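Local coordinates for protein DNA polymerase III subunit beta (Helicobacter pylori 26695, PDB 4S3I) that forms a sliding clamp that encircles DNA and tethers DNA polymerases and other proteins to it, giving them processivity, at residues F140-P145 and A365-L370; L170-T175 and S181-E186; N88-T93 and A99-K104; L78-C83 and S105-P110. One frame throughout, in Å; residues are numbered along the deposited sequence. Where two conformers were deposited one is given.

Contact 1: residues F140-P145 and A365-L370; sequences FKKIAP and AKISTL
The flat group in this contact is the peptide unit that follows Ala365, and Lys142 meets it at its oxygen, not over a face. Lys142 NZ donates to Ala365 O at 2.9 Å with a C=O...N angle of 163°, so the ammonium group sits nearly along the C=O axis. A water accepts from Lys142 NZ at 3.1 Å and from Ile367 N at 3.0 Å, giving a second, indirect link to segment 365-370. Asp138 completes the grip: its carboxylate forms a salt bridge with Lys142 and accepts from Ala365 N. Helix 135-143 of the central domain is thereby fastened to segment 365-370, which leads into the strand beside 179-185 in one antiparallel sheet, a junction between the central and C-terminal parts of the clamp. Beneath the polar end the contact is aliphatic. Ile367 CG1 lies 3.7 Å from Lys142 CB and also 3.7 Å from Ile143 CG1, straddling two successive helix residues. The lysine chain runs extended beyond CG (chi2 173°), which carries CD past Ile367 CD1 at 3.9 Å before NZ reaches the carbonyl. Ile143 CD1 approaches Ile367 CG1 at 4.1 Å.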
loop_
_atom_site.group_PDB
_atom_site.type_symbol
_atom_site.label_atom_id
_atom_site.label_comp_id
_atom_site.label_asym_id
_atom_site.label_seq_id
_atom_site.Cartn_x
_atom_site.Cartn_y
_atom_site.Cartn_z
ATOM N N PHE A 140 -10.382 12.458 18.968
ATOM C CA PHE A 140 -10.950 12.073 17.678
ATOM C C PHE A 140 -10.235 10.835 17.127
ATOM O O PHE A 140 -10.867 9.882 16.674
ATOM C CB PHE A 140 -10.832 13.224 16.654
ATOM C CG PHE A 140 -11.813 14.342 16.862
ATOM C CD1 PHE A 140 -12.822 14.244 17.811
ATOM C CD2 PHE A 140 -11.738 15.493 16.082
ATOM C CE1 PHE A 140 -13.731 15.278 18.000
ATOM C CE2 PHE A 140 -12.646 16.534 16.261
ATOM C CZ PHE A 140 -13.644 16.424 17.220
ATOM N N LYS A 141 -8.911 10.856 17.156
ATOM C CA LYS A 141 -8.157 9.745 16.573
ATOM C C LYS A 141 -8.375 8.458 17.373
ATOM O O LYS A 141 -8.390 7.354 16.818
ATOM C CB LYS A 141 -6.666 10.089 16.511
ATOM C CG LYS A 141 -5.830 9.087 15.735
ATOM C CD LYS A 141 -4.352 9.177 16.118
ATOM C CE LYS A 141 -3.522 8.158 15.337
ATOM N NZ LYS A 141 -2.187 7.882 15.955
ATOM N N LYS A 142 -8.568 8.595 18.680
ATOM C CA LYS A 142 -8.678 7.417 19.534
ATOM C C LYS A 142 -10.050 6.779 19.421
ATOM O O LYS A 142 -10.207 5.571 19.569
ATOM C CB LYS A 142 -8.346 7.780 20.987
ATOM C CG LYS A 142 -6.857 7.880 21.248
ATOM C CD LYS A 142 -6.546 8.415 22.657
ATOM C CE LYS A 142 -5.037 8.390 22.940
ATOM N NZ LYS A 142 -4.725 9.179 24.171
ATOM N N ILE A 143 -11.044 7.595 19.118
ATOM C CA ILE A 143 -12.427 7.129 19.119
ATOM C C ILE A 143 -12.895 6.709 17.728
ATOM O O ILE A 143 -13.765 5.847 17.580
ATOM C CB ILE A 143 -13.334 8.227 19.721
ATOM C CG1 ILE A 143 -12.992 8.404 21.201
ATOM C CG2 ILE A 143 -14.824 7.931 19.550
ATOM C CD1 ILE A 143 -13.836 9.454 21.915
ATOM N N ALA A 144 -12.292 7.313 16.707
ATOM C CA ALA A 144 -12.661 7.044 15.306
ATOM C C ALA A 144 -12.895 5.565 14.947
ATOM O O ALA A 144 -13.870 5.254 14.253
ATOM C CB ALA A 144 -11.640 7.667 14.348
ATOM N N PRO A 145 -12.005 4.650 15.405
ATOM C CA PRO A 145 -12.181 3.262 14.954
ATOM C C PRO A 145 -13.494 2.609 15.364
ATOM O O PRO A 145 -13.867 1.614 14.753
ATOM C CB PRO A 145 -11.021 2.527 15.631
ATOM C CG PRO A 145 -9.977 3.564 15.833
ATOM C CD PRO A 145 -10.725 4.828 16.124
ATOM N N ALA A 365 -6.094 13.230 25.583
ATOM C CA ALA A 365 -7.402 12.750 25.995
ATOM C C ALA A 365 -7.215 11.354 26.586
ATOM O O ALA A 365 -6.408 10.578 26.070
ATOM C CB ALA A 365 -8.333 12.689 24.813
ATOM N N LYS A 366 -7.971 11.014 27.628
ATOM C CA LYS A 366 -7.984 9.631 28.112
ATOM C C LYS A 366 -9.305 8.970 27.772
ATOM O O LYS A 366 -10.356 9.336 28.296
ATOM C CB LYS A 366 -7.713 9.560 29.614
ATOM C CG LYS A 366 -6.441 10.277 30.039
ATOM C CD LYS A 366 -6.110 9.962 31.487
ATOM C CE LYS A 366 -4.918 10.771 31.969
ATOM N NZ LYS A 366 -4.718 10.525 33.434
ATOM N N ILE A 367 -9.232 7.992 26.881
ATOM C CA ILE A 367 -10.411 7.338 26.336
ATOM C C ILE A 367 -10.674 6.057 27.125
ATOM O O ILE A 367 -9.737 5.328 27.457
ATOM C CB ILE A 367 -10.202 6.982 24.831
ATOM C CG1 ILE A 367 -10.558 8.168 23.925
ATOM C CG2 ILE A 367 -11.080 5.806 24.417
ATOM C CD1 ILE A 367 -9.891 9.472 24.272
ATOM N N SER A 368 -11.942 5.798 27.429
ATOM C CA SER A 368 -12.364 4.565 28.077
ATOM C C SER A 368 -13.271 3.876 27.089
ATOM O O SER A 368 -14.002 4.550 26.357
ATOM C CB SER A 368 -13.149 4.880 29.366
ATOM O OG SER A 368 -12.348 5.591 30.285
ATOM N N THR A 369 -13.234 2.547 27.049
ATOM C CA THR A 369 -14.120 1.815 26.160
ATOM C C THR A 369 -14.970 0.803 26.924
ATOM O O THR A 369 -14.451 -0.010 27.709
ATOM C CB THR A 369 -13.347 1.089 25.043
ATOM O OG1 THR A 369 -12.540 2.022 24.307
ATOM C CG2 THR A 369 -14.328 0.402 24.091
ATOM N N LEU A 370 -16.275 0.858 26.693
ATOM C CA LEU A 370 -17.206 -0.096 27.278
ATOM C C LEU A 370 -17.600 -1.101 26.197
ATOM O O LEU A 370 -17.979 -0.705 25.095
ATOM C CB LEU A 370 -18.443 0.632 27.810
ATOM C CG LEU A 370 -19.505 -0.291 28.410
ATOM C CD1 LEU A 370 -19.091 -0.752 29.806
ATOM C CD2 LEU A 370 -20.881 0.367 28.436
HETATM O O HOH W 1 -6.409 7.286 25.998
#

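Contact 2: residues L170-T175 and S181-E186; sequences LSVVGT and SYTQLE
Leu185 packs against Leu170 and Val172 of the facing strand. Its CB lies 3.4 Å from Leu170 O, the same oxygen that receives Leu185 N; CG follows at 3.6 Å from Leu170 O. At the tip, CD1 meets Val172 CG2 at 4.0 Å and Leu170 CD2 at 4.2 Å. With CG anti to the carbonyl carbon (chi1 -53°), the Leu185 side chain runs alongside that of Leu170 and points the same way, whereas it crosses Val172 at a slant. Strands 169-175 and 179-185 form a beta hairpin of the central domain; segments 170-175 and 181-185 run antiparallel, at 167° between their N-to-C directions. Leu170-Leu185, Val172-Thr183 and Gly174-Ser181 are the hydrogen-bonded pairs, each closed by two backbone bonds. The leucines, Val172 and Thr183 share one face of the sheet and turn to helix 135-143, where Ala139 and Ile143 are among their neighbours. Thr183 CG2 rests 3.8 Å from Val172 CB, while its hydroxyl bonds to Lys366 O. On the other face Val173 CG2 touches Tyr182 CB at 4.0 Å; the phenol ring leads away from Val173 and meets the ring of Tyr247.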
loop_
_atom_site.group_PDB
_atom_site.type_symbol
_atom_site.label_atom_id
_atom_site.label_comp_id
_atom_site.label_asym_id
_atom_site.label_seq_id
_atom_site.Cartn_x
_atom_site.Cartn_y
_atom_site.Cartn_z
ATOM N N LEU A 170 -16.063 19.273 27.781
ATOM C CA LEU A 170 -16.491 18.790 26.484
ATOM C C LEU A 170 -16.362 17.276 26.510
ATOM O O LEU A 170 -15.277 16.738 26.772
ATOM C CB LEU A 170 -15.604 19.373 25.387
ATOM C CG LEU A 170 -15.707 18.736 23.998
ATOM C CD1 LEU A 170 -17.125 18.879 23.450
ATOM C CD2 LEU A 170 -14.702 19.385 23.061
ATOM N N SER A 171 -17.471 16.584 26.265
ATOM C CA SER A 171 -17.432 15.129 26.182
ATOM C C SER A 171 -17.427 14.706 24.722
ATOM O O SER A 171 -18.144 15.277 23.892
ATOM C CB SER A 171 -18.618 14.502 26.912
ATOM O OG SER A 171 -18.670 14.939 28.253
ATOM N N VAL A 172 -16.616 13.699 24.425
ATOM C CA VAL A 172 -16.454 13.196 23.067
ATOM C C VAL A 172 -16.760 11.712 23.114
ATOM O O VAL A 172 -16.177 10.980 23.920
ATOM C CB VAL A 172 -15.039 13.471 22.539
ATOM C CG1 VAL A 172 -14.906 13.011 21.116
ATOM C CG2 VAL A 172 -14.702 14.963 22.633
ATOM N N VAL A 173 -17.707 11.274 22.281
ATOM C CA VAL A 173 -18.249 9.908 22.345
ATOM C C VAL A 173 -18.447 9.317 20.957
ATOM O O VAL A 173 -18.978 9.985 20.057
ATOM C CB VAL A 173 -19.626 9.879 23.045
ATOM C CG1 VAL A 173 -20.078 8.450 23.288
ATOM C CG2 VAL A 173 -19.594 10.650 24.363
ATOM N N GLY A 174 -18.023 8.066 20.781
ATOM C CA GLY A 174 -18.357 7.319 19.580
ATOM C C GLY A 174 -18.922 5.970 19.995
ATOM O O GLY A 174 -18.515 5.420 21.021
ATOM N N THR A 175 -19.863 5.432 19.228
ATOM C CA THR A 175 -20.313 4.062 19.483
ATOM C C THR A 175 -20.837 3.389 18.223
ATOM O O THR A 175 -21.282 4.074 17.291
ATOM C CB THR A 175 -21.395 4.007 20.580
ATOM O OG1 THR A 175 -21.936 2.682 20.662
ATOM C CG2 THR A 175 -22.516 4.973 20.273
ATOM N N SER A 181 -16.913 4.296 23.102
ATOM C CA SER A 181 -15.699 4.920 23.610
ATOM C C SER A 181 -16.012 6.366 23.891
ATOM O O SER A 181 -16.727 7.027 23.117
ATOM C CB SER A 181 -14.548 4.813 22.615
ATOM O OG SER A 181 -14.101 3.480 22.516
ATOM N N TYR A 182 -15.486 6.861 25.004
ATOM C CA TYR A 182 -15.790 8.219 25.425
ATOM C C TYR A 182 -14.617 8.857 26.130
ATOM O O TYR A 182 -13.694 8.171 26.586
ATOM C CB TYR A 182 -17.012 8.240 26.344
ATOM C CG TYR A 182 -16.790 7.531 27.666
ATOM C CD1 TYR A 182 -17.067 6.176 27.798
ATOM C CD2 TYR A 182 -16.314 8.217 28.782
ATOM C CE1 TYR A 182 -16.873 5.517 28.999
ATOM C CE2 TYR A 182 -16.114 7.567 29.985
ATOM C CZ TYR A 182 -16.395 6.215 30.084
ATOM O OH TYR A 182 -16.207 5.552 31.274
ATOM N N THR A 183 -14.658 10.179 26.223
ATOM C CA THR A 183 -13.708 10.889 27.051
ATOM C C THR A 183 -14.367 12.157 27.512
ATOM O O THR A 183 -15.284 12.684 26.858
ATOM C CB THR A 183 -12.398 11.200 26.318
ATOM O OG1 THR A 183 -11.443 11.737 27.244
ATOM C CG2 THR A 183 -12.626 12.206 25.187
ATOM N N GLN A 184 -13.925 12.636 28.660
ATOM C CA GLN A 184 -14.428 13.889 29.171
ATOM C C GLN A 184 -13.239 14.838 29.273
ATOM O O GLN A 184 -12.257 14.549 29.965
ATOM C CB GLN A 184 -15.127 13.679 30.518
ATOM C CG GLN A 184 -16.102 14.794 30.887
ATOM C CD GLN A 184 -17.211 14.323 31.818
ATOM O OE1 GLN A 184 -18.206 13.742 31.376
ATOM N NE2 GLN A 184 -17.043 14.571 33.114
ATOM N N LEU A 185 -13.313 15.953 28.548
ATOM C CA LEU A 185 -12.237 16.937 28.558
ATOM C C LEU A 185 -12.628 18.098 29.466
ATOM O O LEU A 185 -13.550 18.861 29.161
ATOM C CB LEU A 185 -11.961 17.444 27.144
ATOM C CG LEU A 185 -11.716 16.325 26.128
ATOM C CD1 LEU A 185 -11.823 16.854 24.705
ATOM C CD2 LEU A 185 -10.360 15.720 26.362
ATOM N N GLU A 186 -11.926 18.239 30.581
ATOM C CA GLU A 186 -12.290 19.264 31.546
ATOM C C GLU A 186 -11.440 20.515 31.390
ATOM O O GLU A 186 -10.434 20.509 30.667
ATOM C CB GLU A 186 -12.208 18.707 32.968
ATOM C CG GLU A 186 -13.187 17.568 33.220
ATOM C CD GLU A 186 -13.399 17.292 34.694
ATOM O OE1 GLU A 186 -14.543 16.964 35.083
ATOM O OE2 GLU A 186 -12.420 17.403 35.462
#

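Contact 3: residues N88-T93 and A99-K104; sequences NIILET and AIKQNK
Asn88 touches the second strand through its backbone, Asn88 O lying 3.8 Å from Gln102 CG, while its side chain points away. Ile89 is next and divides its branches: CG2 meets Ile100 CG2 at 3.7 Å, the two side chains lying side by side, and CG1 comes to 3.9 Å from Gln102 NE2. That amide is held by outside partners, its NE2 donating to Ser87 O and its OE1 accepting from Lys85 N, so its position beside the isoleucine is fixed by the backbone of the preceding loop. Ile90 forms the first hydrogen-bonded pair, with Ile90 N to Lys101 O at 2.8 Å and an N-H...O angle of 168°. Strands 89-94 and 97-102 make a beta hairpin in the N-terminal domain, the axes of segments 89-93 and 99-102 crossing at 159°. Leu91 belongs to the non-hydrogen-bonded pair with Ile100. Turned beside its own backbone N (chi1 -53°), the Leu91 side chain lies alongside Ile100 and brings CD2 to 3.7 Å from Ile100 CG1. Ile89, Leu91 and Ile100 thus form an aliphatic row facing helix 74-82, where Ile81, Phe77 and Ile80 pack onto it. Glu92 closes the second hydrogen-bonded pair: Ala99 N donates to Glu92 O at 2.8 Å, and Ala99 CB sits 3.4 Å from the same Glu92 O. The Glu92 carboxylate forms a salt bridge with Lys94.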
loop_
_atom_site.group_PDB
_atom_site.type_symbol
_atom_site.label_atom_id
_atom_site.label_comp_id
_atom_site.label_asym_id
_atom_site.label_seq_id
_atom_site.Cartn_x
_atom_site.Cartn_y
_atom_site.Cartn_z
ATOM N N ASN A 88 9.754 28.578 -8.845
ATOM C CA ASN A 88 8.461 29.247 -8.809
ATOM C C ASN A 88 7.589 28.972 -10.039
ATOM O O ASN A 88 8.095 28.770 -11.143
ATOM C CB ASN A 88 8.647 30.756 -8.613
ATOM C CG ASN A 88 9.019 31.116 -7.183
ATOM O OD1 ASN A 88 9.156 30.243 -6.322
ATOM N ND2 ASN A 88 9.183 32.414 -6.926
ATOM N N ILE A 89 6.275 28.991 -9.834
ATOM C CA ILE A 89 5.312 28.692 -10.894
ATOM C C ILE A 89 4.434 29.889 -11.200
ATOM O O ILE A 89 3.913 30.530 -10.291
ATOM C CB ILE A 89 4.418 27.512 -10.483
ATOM C CG1 ILE A 89 5.265 26.239 -10.384
ATOM C CG2 ILE A 89 3.260 27.318 -11.473
ATOM C CD1 ILE A 89 4.549 25.080 -9.733
ATOM N N ILE A 90 4.270 30.185 -12.484
ATOM C CA ILE A 90 3.407 31.264 -12.919
ATOM C C ILE A 90 2.002 30.744 -13.220
ATOM O O ILE A 90 1.838 29.790 -13.980
ATOM C CB ILE A 90 3.986 31.936 -14.171
ATOM C CG1 ILE A 90 5.274 32.686 -13.813
ATOM C CG2 ILE A 90 2.969 32.859 -14.816
ATOM C CD1 ILE A 90 6.036 33.234 -15.010
ATOM N N LEU A 91 0.990 31.372 -12.628
ATOM C CA LEU A 91 -0.398 31.043 -12.938
ATOM C C LEU A 91 -1.047 32.258 -13.558
ATOM O O LEU A 91 -1.049 33.343 -12.965
ATOM C CB LEU A 91 -1.153 30.614 -11.683
ATOM C CG LEU A 91 -0.466 29.498 -10.910
ATOM C CD1 LEU A 91 -1.172 29.226 -9.587
ATOM C CD2 LEU A 91 -0.389 28.223 -11.753
ATOM N N GLU A 92 -1.581 32.095 -14.762
ATOM C CA GLU A 92 -2.162 33.232 -15.464
ATOM C C GLU A 92 -3.397 32.822 -16.252
ATOM O O GLU A 92 -3.348 31.880 -17.036
ATOM C CB GLU A 92 -1.125 33.849 -16.412
ATOM C CG GLU A 92 -1.659 35.006 -17.262
ATOM C CD GLU A 92 -0.558 35.722 -18.037
ATOM O OE1 GLU A 92 0.592 35.219 -18.050
ATOM O OE2 GLU A 92 -0.847 36.787 -18.628
ATOM N N THR A 93 -4.503 33.531 -16.060
ATOM C CA THR A 93 -5.706 33.204 -16.808
ATOM C C THR A 93 -5.601 33.750 -18.222
ATOM O O THR A 93 -4.983 34.788 -18.466
ATOM C CB THR A 93 -6.976 33.744 -16.144
ATOM O OG1 THR A 93 -6.865 35.163 -16.016
ATOM C CG2 THR A 93 -7.164 33.112 -14.770
ATOM N N ALA A 99 -3.428 29.161 -17.501
ATOM C CA ALA A 99 -2.095 28.770 -17.977
ATOM C C ALA A 99 -1.154 28.549 -16.801
ATOM O O ALA A 99 -1.161 29.321 -15.838
ATOM C CB ALA A 99 -1.526 29.807 -18.935
ATOM N N ILE A 100 -0.347 27.495 -16.876
ATOM C CA ILE A 100 0.640 27.224 -15.840
ATOM C C ILE A 100 2.024 27.204 -16.483
ATOM O O ILE A 100 2.249 26.447 -17.428
ATOM C CB ILE A 100 0.393 25.862 -15.189
ATOM C CG1 ILE A 100 -0.992 25.812 -14.531
ATOM C CG2 ILE A 100 1.504 25.517 -14.186
ATOM C CD1 ILE A 100 -1.439 24.372 -14.208
ATOM N N LYS A 101 2.952 28.019 -15.984
ATOM C CA LYS A 101 4.279 28.081 -16.602
ATOM C C LYS A 101 5.381 27.930 -15.578
ATOM O O LYS A 101 5.303 28.472 -14.471
ATOM C CB LYS A 101 4.483 29.391 -17.370
ATOM C CG LYS A 101 3.233 29.984 -17.961
ATOM C CD LYS A 101 3.097 29.644 -19.429
ATOM C CE LYS A 101 4.205 30.283 -20.249
ATOM N NZ LYS A 101 3.977 30.107 -21.715
ATOM N N GLN A 102 6.401 27.168 -15.944
ATOM C CA GLN A 102 7.612 27.093 -15.154
ATOM C C GLN A 102 8.745 26.929 -16.148
ATOM O O GLN A 102 8.954 25.833 -16.669
ATOM C CB GLN A 102 7.590 25.899 -14.194
ATOM C CG GLN A 102 8.835 25.809 -13.327
ATOM C CD GLN A 102 8.916 24.522 -12.543
ATOM O OE1 GLN A 102 9.180 23.455 -13.103
ATOM N NE2 GLN A 102 8.691 24.609 -11.233
ATOM N N ASN A 103 9.432 28.032 -16.437
ATOM C CA ASN A 103 10.562 28.041 -17.365
ATOM C C ASN A 103 10.201 27.450 -18.720
ATOM O O ASN A 103 9.422 28.045 -19.465
ATOM C CB ASN A 103 11.780 27.326 -16.777
ATOM C CG ASN A 103 13.039 27.546 -17.604
ATOM O OD1 ASN A 103 13.074 28.409 -18.489
ATOM N ND2 ASN A 103 14.075 26.774 -17.318
ATOM N N LYS A 104 10.751 26.276 -19.034
ATOM C CA LYS A 104 10.500 25.650 -20.337
ATOM C C LYS A 104 9.153 24.915 -20.412
ATOM O O LYS A 104 8.698 24.557 -21.492
ATOM C CB LYS A 104 11.636 24.688 -20.697
ATOM C CG LYS A 104 13.023 25.308 -20.662
ATOM C CD LYS A 104 13.611 25.478 -22.057
ATOM C CE LYS A 104 15.037 24.928 -22.129
ATOM N NZ LYS A 104 16.014 25.666 -21.278
#

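Contact 4: residues L78-C83 and S105-P110; sequences LDIISC and SSFKLP
Phe107 is the first residue of strand 105-110 to meet segment 78-83 of helix 74-82, and it does so with the face of its ring. Ile80 CG2 sits 3.5 Å from the ring centroid and only 5° off the ring normal, a CH-pi contact centred on the face. The centring shows in the individual atoms, since Ile80 CG2 is 3.7 Å from both Phe107 CE1 and Phe107 CZ and 3.9 Å from Phe107 CG. In the other branch of the isoleucine, CD1 lies beside the CB end of the ring, 3.8 Å from Phe107 CD2. In Ile80, CG2 stands anti to the backbone N while CG1 lies beside it (chi1 -69°), which gives one methyl to the ring and sends the longer branch onward to the next inward-facing residue of the strand. Lys108 intervenes and points away from the helix, its NZ bonding to Thr301 of the second subunit. Leu109 then returns to the helix, its CD1 meeting Ile80 CD1 tip to tip at 3.8 Å. Residues 106 to 108 also pair with an antiparallel strand of that neighbouring subunit, so the sheet continues across the dimer interface of the ring. Between these two segments the contact rests on apolar packing and one CH-pi contact, with no hydrogen bond, so it depends on shape and burial of apolar surface, not on the direction of donors and acceptors.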
loop_
_atom_site.group_PDB
_atom_site.type_symbol
_atom_site.label_atom_id
_atom_site.label_comp_id
_atom_site.label_asym_id
_atom_site.label_seq_id
_atom_site.Cartn_x
_atom_site.Cartn_y
_atom_site.Cartn_z
ATOM N N LEU A 78 -2.933 19.159 -9.491
ATOM C CA LEU A 78 -1.924 18.547 -8.632
ATOM C C LEU A 78 -1.017 17.604 -9.429
ATOM O O LEU A 78 0.199 17.544 -9.186
ATOM C CB LEU A 78 -2.582 17.810 -7.471
ATOM C CG LEU A 78 -1.630 16.974 -6.617
ATOM C CD1 LEU A 78 -0.508 17.830 -6.027
ATOM C CD2 LEU A 78 -2.404 16.266 -5.517
ATOM N N ASP A 79 -1.585 16.872 -10.381
ATOM C CA ASP A 79 -0.757 15.950 -11.166
ATOM C C ASP A 79 0.346 16.717 -11.899
ATOM O O ASP A 79 1.493 16.279 -11.935
ATOM C CB ASP A 79 -1.606 15.134 -12.158
ATOM C CG ASP A 79 -2.380 14.006 -11.484
ATOM O OD1 ASP A 79 -1.979 13.594 -10.379
ATOM O OD2 ASP A 79 -3.385 13.535 -12.065
ATOM N N ILE A 80 -0.014 17.873 -12.460
ATOM C CA ILE A 80 0.958 18.732 -13.132
ATOM C C ILE A 80 2.014 19.284 -12.168
ATOM O O ILE A 80 3.208 19.092 -12.375
ATOM C CB ILE A 80 0.263 19.908 -13.827
ATOM C CG1 ILE A 80 -0.567 19.421 -15.018
ATOM C CG2 ILE A 80 1.277 20.955 -14.274
ATOM C CD1 ILE A 80 -1.420 20.526 -15.640
ATOM N N ILE A 81 1.571 19.968 -11.112
ATOM C CA ILE A 81 2.494 20.574 -10.150
ATOM C C ILE A 81 3.482 19.564 -9.564
ATOM O O ILE A 81 4.678 19.847 -9.445
ATOM C CB ILE A 81 1.743 21.294 -9.003
ATOM C CG1 ILE A 81 0.814 22.361 -9.563
ATOM C CG2 ILE A 81 2.731 21.905 -8.005
ATOM C CD1 ILE A 81 1.489 23.299 -10.560
ATOM N N SER A 82 2.998 18.371 -9.224
ATOM C CA SER A 82 3.860 17.384 -8.573
ATOM C C SER A 82 4.988 16.917 -9.499
ATOM O O SER A 82 6.001 16.376 -9.048
ATOM C CB SER A 82 3.037 16.193 -8.068
ATOM O OG SER A 82 2.439 15.492 -9.138
ATOM N N CYS A 83 4.821 17.142 -10.796
ATOM C CA CYS A 83 5.837 16.721 -11.764
ATOM C C CYS A 83 6.796 17.844 -12.158
ATOM O O CYS A 83 7.694 17.635 -12.972
ATOM C CB CYS A 83 5.170 16.133 -13.019
ATOM S SG CYS A 83 4.548 14.464 -12.744
ATOM N N SER A 105 8.524 24.694 -19.262
ATOM C CA SER A 105 7.283 23.933 -19.209
ATOM C C SER A 105 6.074 24.847 -19.184
ATOM O O SER A 105 6.081 25.890 -18.520
ATOM C CB SER A 105 7.263 23.028 -17.981
ATOM O OG SER A 105 8.400 22.201 -17.966
ATOM N N SER A 106 5.029 24.463 -19.910
ATOM C CA SER A 106 3.789 25.243 -19.908
ATOM C C SER A 106 2.550 24.371 -20.121
ATOM O O SER A 106 2.580 23.415 -20.892
ATOM C CB SER A 106 3.844 26.357 -20.952
ATOM O OG SER A 106 3.841 25.834 -22.259
ATOM N N PHE A 107 1.455 24.711 -19.453
ATOM C CA PHE A 107 0.251 23.903 -19.540
ATOM C C PHE A 107 -0.959 24.786 -19.637
ATOM O O PHE A 107 -0.930 25.943 -19.204
ATOM C CB PHE A 107 0.086 23.045 -18.288
ATOM C CG PHE A 107 1.320 22.305 -17.892
ATOM C CD1 PHE A 107 2.362 22.957 -17.243
ATOM C CD2 PHE A 107 1.436 20.949 -18.149
ATOM C CE1 PHE A 107 3.499 22.277 -16.883
ATOM C CE2 PHE A 107 2.563 20.261 -17.779
ATOM C CZ PHE A 107 3.600 20.930 -17.145
ATOM N N LYS A 108 -2.038 24.230 -20.175
ATOM C CA LYS A 108 -3.330 24.906 -20.164
ATOM C C LYS A 108 -4.418 23.958 -19.671
ATOM O O LYS A 108 -4.444 22.782 -20.046
ATOM C CB LYS A 108 -3.667 25.441 -21.553
ATOM C CG LYS A 108 -2.857 26.661 -21.959
ATOM C CD LYS A 108 -3.313 27.216 -23.304
ATOM C CE LYS A 108 -3.366 26.128 -24.382
ATOM N NZ LYS A 108 -2.025 25.688 -24.886
ATOM N N LEU A 109 -5.301 24.465 -18.819
ATOM C CA LEU A 109 -6.447 23.693 -18.356
ATOM C C LEU A 109 -7.687 24.573 -18.427
ATOM O O LEU A 109 -7.619 25.780 -18.177
ATOM C CB LEU A 109 -6.236 23.152 -16.935
ATOM C CG LEU A 109 -5.247 22.004 -16.775
ATOM C CD1 LEU A 109 -5.002 21.672 -15.310
ATOM C CD2 LEU A 109 -5.746 20.767 -17.511
ATOM N N PRO A 110 -8.830 23.976 -18.786
ATOM C CA PRO A 110 -10.037 24.785 -18.962
ATOM C C PRO A 110 -10.637 25.195 -17.611
ATOM O O PRO A 110 -10.614 24.407 -16.668
ATOM C CB PRO A 110 -10.982 23.837 -19.704
ATOM C CG PRO A 110 -10.556 22.431 -19.214
ATOM C CD PRO A 110 -9.064 22.529 -18.993
#

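From the N terminus, contact 4 opens first at helix 74-82 and closes at strand 105-110; contact 3, the hairpin of strands 89-94 and 97-102, is nested inside that loop. Their centres lie 9 Å apart, and a probable backbone hydrogen bond from Phe107 N to Ile100 O joins them in one sheet of the N-terminal domain. Contact 1 opens later, at helix 135-143, and closes at 365-370, spanning the chain from the central to the C-terminal domain. Contact 2 is a short hairpin nested within it, joined to it by a probable hydrogen bond between the hydroxyls of Thr369 and Ser181. The two pairs follow in series without crossing; the centres of contacts 2 and 3 are about 48 Å apart.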